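Local coordinates for protein FAD-binding oxidoreductase (Gulosibacter chungangensis, PDB 7PBG) that oxidises 4-ethylphenol and related 4-alkylphenols with a covalently attached FAD cofactor, dehydrogenating 4-ethylphenol to 4-vinylphenol, at residues Y398-A403 against A410-D415; I267-L272 against I433-M438; E24-E29 against A57-G62; S244-F249 against E366-R371; E336-A341 against A348-N353. All coordinates share one frame; numbering follows the deposited sequence.

Contact 1. Residues Y398-A403 against A410-D415; sequences YAPVSA and AKQYED
The first strand-to-helix step of a beta-alpha-beta crossover is bridged here by Gln412, on helix 406-422, which reaches Pro400 and Ser402 of strand 393-402 in the large antiparallel sheet. The backbones stay well apart, 9.8 Å between Pro400 CA and Gln412 CA, and one long side chain spans most of that distance. Gln412 CG stands beside its own backbone N (chi1 -78°) and the chain runs extended from there, carrying the amide to the sheet. Its carbonyl oxygen brushes the pyrrolidine ring, with Gln412 OE1 3.5 Å from Pro400 CG; the two side chains slide past each other in opposite directions. The amide meets the strand mainly through water. Gln412 NE2 donates a hydrogen bond to one water, 2.9 Å away, and the same water donates to Pro400 O at 3.0 Å and is hydrogen-bonded to Ser402 OG at 2.7 Å. A second water donates to Gln412 OE1 and lies 2.5 Å from Tyr398 OH, in the plane of the phenol ring at its edge, so the tyrosine hydroxyl reaches the amide through it. Pro400 CD lies over the centre of one face of that ring, 3.5 Å above its plane. Gln412 OE1 also takes a hydrogen bond from His440 on strand 438-447, and together these partners hold the amide in a definite rotation inside a buried interface. Strand 438-447 lies between 393-402 and 426-433, so helix 406-422 crosses over it, as is characteristic of a beta-alpha-beta crossover that skips one strand of an antiparallel sheet with helices packed on it.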
# COMPACT_ATOMS: atom_id res chain seq x y z
N TYR A 398 10.91 11.43 -18.74
CA TYR A 398 11.55 10.09 -18.70
C TYR A 398 11.97 9.86 -17.26
O TYR A 398 12.95 10.49 -16.82
CB TYR A 398 12.74 10.04 -19.63
CG TYR A 398 13.59 8.80 -19.50
CD1 TYR A 398 13.10 7.57 -19.88
CD2 TYR A 398 14.88 8.87 -19.00
CE1 TYR A 398 13.84 6.42 -19.71
CE2 TYR A 398 15.66 7.73 -18.88
CZ TYR A 398 15.13 6.50 -19.21
OH TYR A 398 15.85 5.35 -19.08
N ALA A 399 11.28 8.98 -16.53
CA ALA A 399 11.55 8.84 -15.07
C ALA A 399 11.69 7.38 -14.67
O ALA A 399 10.78 6.81 -14.09
CB ALA A 399 10.47 9.53 -14.32
N PRO A 400 12.82 6.74 -15.01
CA PRO A 400 12.98 5.35 -14.61
C PRO A 400 13.34 5.15 -13.14
O PRO A 400 14.01 5.96 -12.53
CB PRO A 400 14.14 4.86 -15.46
CG PRO A 400 14.97 6.10 -15.72
CD PRO A 400 13.93 7.22 -15.83
N VAL A 401 13.05 3.94 -12.69
CA VAL A 401 13.32 3.52 -11.31
C VAL A 401 14.36 2.40 -11.39
O VAL A 401 14.33 1.60 -12.32
CB VAL A 401 12.04 3.09 -10.58
CG1 VAL A 401 11.29 1.96 -11.25
CG2 VAL A 401 12.31 2.80 -9.10
N SER A 402 15.25 2.37 -10.41
CA SER A 402 16.36 1.39 -10.39
C SER A 402 16.83 1.13 -8.95
O SER A 402 16.30 1.74 -8.05
CB SER A 402 17.47 1.90 -11.23
OG SER A 402 17.95 3.11 -10.69
N ALA A 403 17.82 0.27 -8.76
CA ALA A 403 18.43 0.12 -7.42
C ALA A 403 19.38 1.28 -7.12
O ALA A 403 20.13 1.77 -7.98
CB ALA A 403 19.12 -1.23 -7.31
N ALA A 410 25.40 8.11 -11.97
CA ALA A 410 26.33 8.93 -12.79
C ALA A 410 26.29 8.46 -14.23
O ALA A 410 26.36 9.30 -15.11
CB ALA A 410 27.72 8.89 -12.22
N LYS A 411 26.17 7.16 -14.47
CA LYS A 411 26.14 6.66 -15.87
C LYS A 411 24.85 7.11 -16.52
O LYS A 411 24.89 7.58 -17.68
CB LYS A 411 26.31 5.14 -15.99
N GLN A 412 23.71 6.97 -15.83
CA GLN A 412 22.42 7.48 -16.33
C GLN A 412 22.55 8.96 -16.65
O GLN A 412 22.12 9.38 -17.74
CB GLN A 412 21.32 7.28 -15.31
CG GLN A 412 20.82 5.87 -15.27
CD GLN A 412 19.38 5.87 -14.82
OE1 GLN A 412 18.47 6.20 -15.59
NE2 GLN A 412 19.19 5.52 -13.57
N TYR A 413 23.11 9.75 -15.74
CA TYR A 413 23.30 11.20 -15.98
C TYR A 413 24.12 11.43 -17.26
O TYR A 413 23.67 12.20 -18.13
CB TYR A 413 24.02 11.90 -14.84
CG TYR A 413 24.10 13.40 -14.97
CD1 TYR A 413 22.95 14.15 -15.00
CD2 TYR A 413 25.30 14.10 -15.09
CE1 TYR A 413 22.95 15.54 -15.09
CE2 TYR A 413 25.32 15.49 -15.19
CZ TYR A 413 24.14 16.23 -15.15
OH TYR A 413 24.06 17.62 -15.19
N GLU A 414 25.31 10.84 -17.34
CA GLU A 414 26.23 11.04 -18.50
C GLU A 414 25.54 10.60 -19.79
O GLU A 414 25.59 11.32 -20.76
CB GLU A 414 27.57 10.33 -18.29
CG GLU A 414 28.44 11.05 -17.26
CD GLU A 414 28.77 12.51 -17.59
OE1 GLU A 414 28.94 13.33 -16.63
OE2 GLU A 414 28.87 12.83 -18.80
N ASP A 415 24.91 9.44 -19.79
CA ASP A 415 24.21 8.92 -20.99
C ASP A 415 23.09 9.89 -21.38
O ASP A 415 22.87 10.09 -22.59
CB ASP A 415 23.62 7.53 -20.75
CG ASP A 415 24.66 6.41 -20.71
OD1 ASP A 415 25.81 6.66 -21.05
OD2 ASP A 415 24.29 5.29 -20.33
O HOH W 1 18.13 5.58 -18.10
O HOH W 2 16.79 5.08 -12.05

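Contact 2. Residues I267-L272 against I433-M438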
# COMPACT_ATOMS: atom_id res chain seq x y z
N ILE A 267 17.49 5.09 4.54
CA ILE A 267 16.78 3.79 4.45
C ILE A 267 16.07 3.49 5.79
O ILE A 267 15.10 2.76 5.76
CB ILE A 267 17.77 2.69 4.03
CG1 ILE A 267 17.01 1.42 3.66
CG2 ILE A 267 18.81 2.45 5.10
CD1 ILE A 267 17.76 0.48 2.75
N GLY A 268 16.61 3.96 6.92
CA GLY A 268 16.04 3.77 8.26
C GLY A 268 15.09 4.91 8.63
O GLY A 268 14.60 4.93 9.74
N MET A 269 14.79 5.83 7.71
CA MET A 269 13.83 6.97 7.86
C MET A 269 14.36 8.02 8.82
O MET A 269 13.57 8.92 9.24
CB MET A 269 12.44 6.52 8.33
CG MET A 269 11.72 5.67 7.31
SD MET A 269 10.25 4.96 8.12
CE MET A 269 9.65 3.82 6.88
N ALA A 270 15.63 7.96 9.13
CA ALA A 270 16.32 8.92 10.01
C ALA A 270 17.81 8.74 9.78
O ALA A 270 18.27 7.60 9.65
CB ALA A 270 15.94 8.69 11.46
N PRO A 271 18.61 9.83 9.75
CA PRO A 271 18.12 11.22 9.91
C PRO A 271 17.44 11.89 8.71
O PRO A 271 16.88 12.93 8.85
CB PRO A 271 19.43 11.96 10.18
CG PRO A 271 20.41 11.24 9.32
CD PRO A 271 20.07 9.80 9.59
N LEU A 272 17.36 11.22 7.57
CA LEU A 272 16.59 11.74 6.43
C LEU A 272 15.17 11.20 6.60
O LEU A 272 14.91 10.01 6.28
CB LEU A 272 17.26 11.36 5.10
CG LEU A 272 18.57 12.06 4.74
CD1 LEU A 272 19.18 11.45 3.49
CD2 LEU A 272 18.35 13.56 4.55
N ILE A 433 16.55 8.93 -3.88
CA ILE A 433 16.30 7.64 -3.18
C ILE A 433 15.02 7.81 -2.32
O ILE A 433 15.03 8.60 -1.40
CB ILE A 433 17.54 7.22 -2.39
CG1 ILE A 433 18.69 6.91 -3.35
CG2 ILE A 433 17.23 6.01 -1.51
CD1 ILE A 433 20.02 6.90 -2.68
N GLY A 434 13.93 7.12 -2.68
CA GLY A 434 12.66 7.19 -1.95
C GLY A 434 12.82 6.60 -0.58
O GLY A 434 12.69 7.31 0.39
N LEU A 435 13.09 5.30 -0.52
CA LEU A 435 13.47 4.62 0.73
C LEU A 435 14.48 3.52 0.37
O LEU A 435 15.62 3.59 0.85
CB LEU A 435 12.22 4.06 1.41
CG LEU A 435 12.46 3.62 2.85
CD1 LEU A 435 12.88 4.80 3.70
CD2 LEU A 435 11.25 2.93 3.46
N ARG A 436 14.13 2.64 -0.58
CA ARG A 436 15.07 1.59 -1.07
C ARG A 436 15.23 1.65 -2.57
O ARG A 436 16.06 0.90 -3.08
CB ARG A 436 14.54 0.19 -0.74
CG ARG A 436 14.41 -0.09 0.75
CD ARG A 436 13.60 -1.35 1.04
NE ARG A 436 13.79 -1.76 2.41
CZ ARG A 436 13.20 -1.25 3.47
NH1 ARG A 436 12.32 -0.27 3.37
NH2 ARG A 436 13.51 -1.71 4.67
N GLU A 437 14.56 2.58 -3.23
CA GLU A 437 14.58 2.61 -4.71
C GLU A 437 15.17 3.94 -5.14
O GLU A 437 15.04 4.92 -4.37
CB GLU A 437 13.19 2.34 -5.28
CG GLU A 437 12.26 3.53 -5.41
CD GLU A 437 11.72 4.20 -4.17
OE1 GLU A 437 12.22 3.92 -3.06
OE2 GLU A 437 10.87 5.09 -4.34
N MET A 438 15.74 3.95 -6.35
CA MET A 438 16.29 5.20 -6.91
C MET A 438 15.47 5.57 -8.14
O MET A 438 15.26 4.77 -9.04
CB MET A 438 17.78 5.06 -7.27
CG MET A 438 18.45 6.41 -7.68
SD MET A 438 20.22 6.14 -7.86
CE MET A 438 20.25 5.21 -9.39
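Leu435 packs its branched end against the backbone of Ile267 and the side chain of Met269. Leu435 CD1 rests 3.7 Å from Ile267 O and 3.9 Å from Met269 CG, while the other methyl, Leu435 CD2, meets Met269 CE at 3.9 Å. The extended Met269 chain slants across the end of the leucine, CG at one methyl and CE at the other. Next to this pair, Ile267 CD1 lies 3.9 Å from Arg436 CG, the two chains crossing at about a right angle; chi1 of -169° puts Ile267 CG1 beside Leu435 O and, with chi2 extended, CD1 at the arginine stem. Leu435 O, 3.8 Å from Ile267 CG1, is buried with no polar partner in the model. Behind this shell, Glu437 folds back so that OE1 accepts from Leu435 N at 3.0 Å on its syn side, with a weak bond from Arg436 N beside it. Gly434 N to Glu437 O (3.0 Å) closes the turn, and Arg266 holds Gly434 O from the end of helix 255-266. The guanidinium of Arg436 leaves for Ala122 O and Tyr172 OH of the second subunit. The arrangement is that of a beta-hairpin turn between strands 426-433 and 438-447, lodged against a helix-to-strand loop at a dimer interface.

Contact 3. Residues E24-E29 against A57-G62; sequences ETIGSE and AVIWPG
Ile26, the last helical residue of 12-26, comes nearest the chain just beyond strand 57-59, at Pro61, with 6.8 Å between Ile26 CA and Pro61 CA. Gly27, the first residue past the helix, has the positive phi (114°) that turns the chain and brings the Glu29 carbonyl to Trp60. Two isoleucines carry the apolar part of the contact. Ile26 CG2 meets Ile59 CG2 at 4.2 Å, the side chains crossing at about a right angle. In both residues CG2 is anti to the backbone N (chi1 -51° in Ile26, -56° in Ile59), which places the two methyls against each other. Ile26 CG2 also passes Trp60 O at 4.3 Å. On the other side of the bend, Glu29 O approaches the six-membered ring of Trp60 at its edge, near the ring plane, 3.8 Å from both CE3 and CZ3, where the polarised C-H groups lie. Trp60 is held further by hydrogen bonds from its NE1 to Tyr41 OH and from Arg110 NH1 to its backbone oxygen, and by a cation-pi contact with Lys109. Val69 of helix 64-77 covers Ile26, and Ile70 of the same helix covers Ile59. The strand belongs to the small mixed sheet 31-32, 57-59, 103-106, 81-84, and its layering with helices 12-26 and 64-77 is consistent with the small alpha-beta subdomain of the PCMH-type FAD-binding fold.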
# COMPACT_ATOMS: atom_id res chain seq x y z
N GLU A 24 -29.52 16.35 -22.25
CA GLU A 24 -30.86 16.21 -21.62
C GLU A 24 -30.68 15.84 -20.14
O GLU A 24 -31.40 16.43 -19.31
CB GLU A 24 -31.76 15.19 -22.35
N THR A 25 -29.71 14.97 -19.81
CA THR A 25 -29.58 14.37 -18.45
C THR A 25 -28.71 15.24 -17.53
O THR A 25 -28.98 15.23 -16.32
CB THR A 25 -29.05 12.94 -18.56
OG1 THR A 25 -27.78 12.94 -19.22
CG2 THR A 25 -30.00 12.01 -19.30
N ILE A 26 -27.66 15.85 -18.04
CA ILE A 26 -26.61 16.61 -17.27
C ILE A 26 -26.94 18.10 -17.34
O ILE A 26 -26.68 18.83 -16.36
CB ILE A 26 -25.22 16.30 -17.85
CG1 ILE A 26 -25.03 14.79 -17.97
CG2 ILE A 26 -24.09 16.95 -17.06
CD1 ILE A 26 -25.30 14.10 -16.64
N GLY A 27 -27.50 18.54 -18.46
CA GLY A 27 -27.73 19.98 -18.70
C GLY A 27 -26.87 20.44 -19.87
O GLY A 27 -25.64 20.22 -19.84
N SER A 28 -27.47 21.05 -20.90
CA SER A 28 -26.75 21.49 -22.13
C SER A 28 -25.58 22.43 -21.77
O SER A 28 -24.55 22.34 -22.44
CB SER A 28 -27.69 22.10 -23.13
OG SER A 28 -28.26 23.26 -22.56
N GLU A 29 -25.70 23.26 -20.73
CA GLU A 29 -24.61 24.20 -20.35
C GLU A 29 -23.36 23.44 -19.84
O GLU A 29 -22.30 24.10 -19.71
CB GLU A 29 -25.06 25.22 -19.30
CG GLU A 29 -25.51 24.62 -17.98
CD GLU A 29 -27.01 24.43 -17.75
OE1 GLU A 29 -27.69 23.70 -18.55
OE2 GLU A 29 -27.51 25.02 -16.77
N ALA A 57 -15.27 16.34 -27.13
CA ALA A 57 -16.26 17.07 -26.32
C ALA A 57 -15.73 17.04 -24.90
O ALA A 57 -14.88 16.18 -24.58
CB ALA A 57 -17.62 16.43 -26.43
N VAL A 58 -16.22 17.97 -24.12
CA VAL A 58 -15.96 17.95 -22.66
C VAL A 58 -17.27 18.11 -21.93
O VAL A 58 -18.12 18.91 -22.35
CB VAL A 58 -14.90 18.99 -22.25
CG1 VAL A 58 -15.31 20.45 -22.47
CG2 VAL A 58 -14.53 18.76 -20.80
N ILE A 59 -17.40 17.34 -20.85
CA ILE A 59 -18.59 17.39 -19.98
C ILE A 59 -18.10 17.73 -18.58
O ILE A 59 -17.10 17.17 -18.13
CB ILE A 59 -19.34 16.05 -19.99
CG1 ILE A 59 -19.73 15.63 -21.41
CG2 ILE A 59 -20.53 16.12 -19.05
CD1 ILE A 59 -20.40 14.27 -21.50
N TRP A 60 -18.85 18.60 -17.93
CA TRP A 60 -18.62 19.03 -16.54
C TRP A 60 -19.69 18.42 -15.66
O TRP A 60 -20.72 19.04 -15.37
CB TRP A 60 -18.66 20.56 -16.52
CG TRP A 60 -17.57 21.17 -17.33
CD1 TRP A 60 -16.27 20.79 -17.37
CD2 TRP A 60 -17.69 22.29 -18.21
NE1 TRP A 60 -15.56 21.62 -18.20
CE2 TRP A 60 -16.40 22.55 -18.74
CE3 TRP A 60 -18.76 23.12 -18.59
CZ2 TRP A 60 -16.15 23.56 -19.66
CZ3 TRP A 60 -18.50 24.14 -19.49
CH2 TRP A 60 -17.21 24.36 -19.98
N PRO A 61 -19.51 17.17 -15.20
CA PRO A 61 -20.47 16.59 -14.30
C PRO A 61 -20.51 17.27 -12.93
O PRO A 61 -19.47 17.75 -12.48
CB PRO A 61 -20.04 15.12 -14.13
CG PRO A 61 -18.75 14.96 -14.87
CD PRO A 61 -18.38 16.28 -15.52
N GLY A 62 -21.70 17.28 -12.34
CA GLY A 62 -22.01 18.04 -11.12
C GLY A 62 -22.03 17.17 -9.87
O GLY A 62 -22.12 17.76 -8.77

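Contact 4. Residues S244-F249 against E366-R371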
# COMPACT_ATOMS: atom_id res chain seq x y z
N SER A 244 14.73 23.13 7.09
CA SER A 244 15.18 22.68 5.76
C SER A 244 16.64 23.01 5.53
O SER A 244 17.23 23.88 6.20
CB SER A 244 14.35 23.25 4.66
OG SER A 244 13.04 22.81 4.76
N PHE A 245 17.23 22.30 4.59
CA PHE A 245 18.63 22.49 4.25
C PHE A 245 18.85 22.34 2.75
O PHE A 245 18.07 21.68 2.02
CB PHE A 245 19.47 21.51 5.05
CG PHE A 245 19.09 20.07 4.87
CD1 PHE A 245 19.62 19.30 3.85
CD2 PHE A 245 18.24 19.47 5.77
CE1 PHE A 245 19.28 17.96 3.77
CE2 PHE A 245 17.90 18.13 5.68
CZ PHE A 245 18.44 17.38 4.67
N ALA A 246 19.93 22.97 2.32
CA ALA A 246 20.46 22.88 0.95
C ALA A 246 21.91 22.46 1.09
O ALA A 246 22.63 22.99 1.99
CB ALA A 246 20.34 24.19 0.22
N ILE A 247 22.33 21.53 0.28
CA ILE A 247 23.74 21.06 0.28
C ILE A 247 24.26 21.19 -1.15
O ILE A 247 23.65 20.60 -2.03
CB ILE A 247 23.91 19.63 0.81
CG1 ILE A 247 22.92 19.32 1.95
CG2 ILE A 247 25.35 19.48 1.25
CD1 ILE A 247 23.09 17.97 2.53
N TYR A 248 25.28 22.00 -1.32
CA TYR A 248 25.80 22.33 -2.66
C TYR A 248 27.08 21.54 -2.91
O TYR A 248 28.01 21.60 -2.08
CB TYR A 248 26.08 23.82 -2.77
CG TYR A 248 24.90 24.65 -2.34
CD1 TYR A 248 23.77 24.73 -3.13
CD2 TYR A 248 24.93 25.36 -1.17
CE1 TYR A 248 22.68 25.50 -2.76
CE2 TYR A 248 23.86 26.14 -0.78
CZ TYR A 248 22.74 26.22 -1.59
OH TYR A 248 21.71 27.01 -1.20
N PHE A 249 27.17 20.92 -4.08
CA PHE A 249 28.37 20.13 -4.45
C PHE A 249 28.97 20.80 -5.68
O PHE A 249 28.25 21.14 -6.64
CB PHE A 249 27.95 18.69 -4.66
CG PHE A 249 27.36 18.09 -3.41
CD1 PHE A 249 28.18 17.55 -2.44
CD2 PHE A 249 26.00 18.21 -3.14
CE1 PHE A 249 27.66 17.07 -1.27
CE2 PHE A 249 25.46 17.67 -1.98
CZ PHE A 249 26.29 17.12 -1.04
N GLU A 366 15.94 31.87 -2.53
CA GLU A 366 14.61 31.70 -3.12
C GLU A 366 14.42 30.22 -3.42
O GLU A 366 13.31 29.66 -3.17
CB GLU A 366 14.54 32.57 -4.36
CG GLU A 366 13.18 32.62 -5.04
CD GLU A 366 13.21 33.28 -6.40
OE1 GLU A 366 14.17 34.13 -6.61
OE2 GLU A 366 12.33 32.92 -7.29
N LEU A 367 15.47 29.61 -3.94
CA LEU A 367 15.40 28.16 -4.28
C LEU A 367 15.21 27.33 -3.03
O LEU A 367 14.30 26.47 -2.98
CB LEU A 367 16.66 27.78 -5.02
CG LEU A 367 16.73 28.29 -6.46
CD1 LEU A 367 18.16 28.15 -6.97
CD2 LEU A 367 15.75 27.55 -7.36
N LEU A 368 15.95 27.64 -1.97
CA LEU A 368 15.78 26.86 -0.74
C LEU A 368 14.39 27.13 -0.18
O LEU A 368 13.75 26.24 0.39
CB LEU A 368 16.90 27.22 0.25
CG LEU A 368 16.76 26.64 1.64
CD1 LEU A 368 16.69 25.12 1.63
CD2 LEU A 368 17.92 27.09 2.49
N ASN A 369 13.96 28.40 -0.20
CA ASN A 369 12.65 28.75 0.36
C ASN A 369 11.53 27.98 -0.35
O ASN A 369 10.64 27.53 0.33
CB ASN A 369 12.42 30.25 0.32
CG ASN A 369 11.10 30.62 0.98
OD1 ASN A 369 10.94 30.46 2.19
ND2 ASN A 369 10.11 30.97 0.17
N ALA A 370 11.60 27.83 -1.67
CA ALA A 370 10.58 27.13 -2.45
C ALA A 370 10.51 25.66 -1.99
O ALA A 370 9.39 25.11 -1.82
CB ALA A 370 10.93 27.25 -3.91
N ARG A 371 11.66 25.03 -1.74
CA ARG A 371 11.67 23.63 -1.28
C ARG A 371 11.20 23.54 0.16
O ARG A 371 10.49 22.57 0.51
CB ARG A 371 13.04 23.00 -1.46
CG ARG A 371 13.57 23.05 -2.89
CD ARG A 371 12.59 22.65 -3.95
NE ARG A 371 12.00 21.32 -3.80
CZ ARG A 371 11.27 20.72 -4.74
NH1 ARG A 371 10.85 19.48 -4.57
NH2 ARG A 371 11.03 21.36 -5.88
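Strand 244-249 and helix 366-371 pass 8.5 Å apart at their axes, with directions 135° from each other, and come nearest at Ala246 and Leu368, whose CA atoms are 6.4 Å apart. Such closeness is possible because the strand offers small residues to the helix, while the aromatic Phe245 turns to the other side of the sheet. Leu368 does nearly all the touching, through a single methyl. Leu368 CG stands anti to the backbone N (chi1 172°), and CD1 is thereby laid against the strand backbone: it is 3.7 Å from Phe245 C, 3.9 Å from Ala246 N and 4.0 Å from Ala246 CB. Ser244 CB is 4.3 Å from the same methyl, Leu368 CD1. The methyl thus rests on the peptide unit between Phe245 and Ala246, with the small side chains of Ser244 and Ala246 next to it. The hydroxyl of Ser244 is hydrogen-bonded beside this patch to His372 ND1, one turn on in the helix, and to Thr323 OG1 of strand 318-326, so a polar link joins helix and sheet at the border of the apolar one. Further along the helix, Arg371 turns from the strand to form a salt bridge with Glu152 and a cation-pi contact with Tyr169, so the same helix also reaches two FAD-binding residues. A helix lying aslant on one face of an antiparallel sheet is consistent with the C-terminal domain of FAD-linked oxidases.

Contact 5. Residues E336-A341 against A348-N353; sequences EMIRDA and ARFETN
One face of the Phe350 ring carries the aliphatic stem of Arg339: CG sits 3.5 Å above the ring plane, shifted toward the rim. It makes a CH-pi contact, 3.9 Å from Arg339 CG to the ring centroid. The segments belong to a beta-alpha-beta crossover in which helix 328-342 leads from strand 318-326 to the outermost strand 349-352, passing over strand 241-249 between them. Within the face contact, Arg339 CG is nearest to Phe350 CG and CD2, both at 3.6 Å, and Arg339 CD follows at 3.9 Å from Phe350 CD2. Arg339 CG is anti to the backbone N (chi1 -165°) and the chain continues extended to NE, so the methylenes slant across the ring while the guanidinium goes past it, its plane 78° from that of the ring. The charged group thus does not stack on the phenyl; the arginine is surface-exposed and its stem shields the aromatic. Deeper in, Ile338 CG2 touches the ring at Phe350 CE1, 4.0 Å away, the two side chains crossing at about a right angle. Ile338 also packs on Pro271 and Leu272, and Phe350 on Ile247 of the adjoining strand, which ties the phenyl into the apolar layer between helix and sheet. On the reverse side of the strand, Arg349 and Glu351 point away from the helix and form a salt bridge: Arg349 NH1 donates to Glu351 OE2 at 2.8 Å, the oxygen lying in the guanidinium plane and met on its anti side, tilted 23° from the carboxylate plane.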
# COMPACT_ATOMS: atom_id res chain seq x y z
N GLU A 336 22.97 17.63 12.45
CA GLU A 336 24.40 17.39 12.70
C GLU A 336 24.84 16.11 11.97
O GLU A 336 25.87 16.17 11.27
CB GLU A 336 24.62 17.38 14.23
CG GLU A 336 26.00 16.95 14.66
CD GLU A 336 26.19 16.82 16.17
OE1 GLU A 336 25.32 16.21 16.88
OE2 GLU A 336 27.22 17.32 16.65
N MET A 337 24.03 15.05 11.99
CA MET A 337 24.39 13.78 11.27
C MET A 337 24.47 14.02 9.76
O MET A 337 25.40 13.55 9.10
CB MET A 337 23.35 12.69 11.50
CG MET A 337 23.31 12.22 12.95
SD MET A 337 21.89 11.10 13.14
CE MET A 337 21.81 10.98 14.92
N ILE A 338 23.51 14.72 9.22
CA ILE A 338 23.41 14.97 7.75
C ILE A 338 24.60 15.85 7.36
O ILE A 338 25.28 15.53 6.38
CB ILE A 338 22.04 15.61 7.46
CG1 ILE A 338 20.89 14.61 7.67
CG2 ILE A 338 22.03 16.22 6.06
CD1 ILE A 338 19.53 15.30 7.74
N ARG A 339 24.75 17.01 8.00
CA ARG A 339 25.85 17.95 7.68
C ARG A 339 27.17 17.17 7.73
O ARG A 339 28.00 17.27 6.78
CB ARG A 339 25.83 19.09 8.69
CG ARG A 339 26.65 20.32 8.32
CD ARG A 339 26.69 21.28 9.51
NE ARG A 339 27.42 22.47 9.11
CZ ARG A 339 28.74 22.67 9.26
NH1 ARG A 339 29.52 21.77 9.83
NH2 ARG A 339 29.27 23.80 8.82
N ASP A 340 27.41 16.42 8.80
CA ASP A 340 28.71 15.73 9.00
C ASP A 340 28.95 14.74 7.87
O ASP A 340 30.12 14.62 7.41
CB ASP A 340 28.78 15.00 10.32
CG ASP A 340 28.97 15.91 11.52
OD1 ASP A 340 28.93 15.36 12.63
OD2 ASP A 340 29.11 17.14 11.34
N ALA A 341 27.90 14.08 7.41
CA ALA A 341 28.01 13.07 6.33
C ALA A 341 28.40 13.72 4.99
O ALA A 341 29.38 13.29 4.37
CB ALA A 341 26.74 12.26 6.19
N ALA A 348 31.87 20.51 -0.62
CA ALA A 348 30.43 20.60 -0.25
C ALA A 348 30.24 21.76 0.72
O ALA A 348 31.13 22.04 1.53
CB ALA A 348 29.91 19.34 0.36
N ARG A 349 29.10 22.41 0.61
CA ARG A 349 28.66 23.53 1.48
C ARG A 349 27.22 23.28 1.94
O ARG A 349 26.36 22.90 1.13
CB ARG A 349 28.77 24.88 0.79
CG ARG A 349 28.39 26.05 1.69
CD ARG A 349 28.81 27.37 1.11
NE ARG A 349 28.24 27.58 -0.20
CZ ARG A 349 27.01 28.05 -0.44
NH1 ARG A 349 26.22 28.37 0.55
NH2 ARG A 349 26.57 28.19 -1.69
N PHE A 350 26.98 23.46 3.22
CA PHE A 350 25.68 23.15 3.86
C PHE A 350 25.04 24.47 4.33
O PHE A 350 25.72 25.27 4.98
CB PHE A 350 25.90 22.18 5.02
CG PHE A 350 24.66 21.68 5.67
CD1 PHE A 350 24.01 20.54 5.18
CD2 PHE A 350 24.09 22.35 6.74
CE1 PHE A 350 22.86 20.08 5.78
CE2 PHE A 350 22.97 21.84 7.39
CZ PHE A 350 22.36 20.72 6.91
N GLU A 351 23.75 24.61 4.11
CA GLU A 351 22.96 25.77 4.63
C GLU A 351 21.62 25.24 5.13
O GLU A 351 21.12 24.26 4.60
CB GLU A 351 22.74 26.83 3.57
CG GLU A 351 23.98 27.41 2.91
CD GLU A 351 24.93 28.16 3.83
OE1 GLU A 351 24.52 28.56 4.95
OE2 GLU A 351 26.07 28.40 3.38
N THR A 352 20.99 25.98 6.03
CA THR A 352 19.59 25.74 6.41
C THR A 352 18.82 27.00 6.05
O THR A 352 19.43 27.99 5.73
CB THR A 352 19.47 25.43 7.90
OG1 THR A 352 19.68 26.65 8.60
CG2 THR A 352 20.45 24.40 8.41
N ASN A 353 17.51 26.94 6.15
CA ASN A 353 16.66 28.12 5.87
C ASN A 353 16.87 29.15 6.96
O ASN A 353 16.38 30.30 6.76
CB ASN A 353 15.20 27.76 5.67
CG ASN A 353 14.58 27.05 6.84
OD1 ASN A 353 14.95 25.91 7.12
ND2 ASN A 353 13.66 27.73 7.53

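Contacts 1 and 4 are fully buried; contacts 2, 3 and 5 are partly so. Contacts 1, 4 and 5 lie on one antiparallel sheet; contact 2 sits at its hairpin turn and, like contact 1, touches the second subunit. Contacts 4 and 5 share neighbouring strands 241-249 and 349-352. Contact 2 touches three others: Met438 O takes a probable hydrogen bond from Ser402 N of contact 1, Leu272 packs on Phe245 of contact 4, and Pro271 meets contact 5. Contact 3 stands apart across the chain's centre, in the FAD-binding domain. Chemistry differs too: water-mediated in contact 1, apolar in contacts 2 and 4, aliphatic with a carbonyl at an indole edge in contact 3, CH-pi in contact 5.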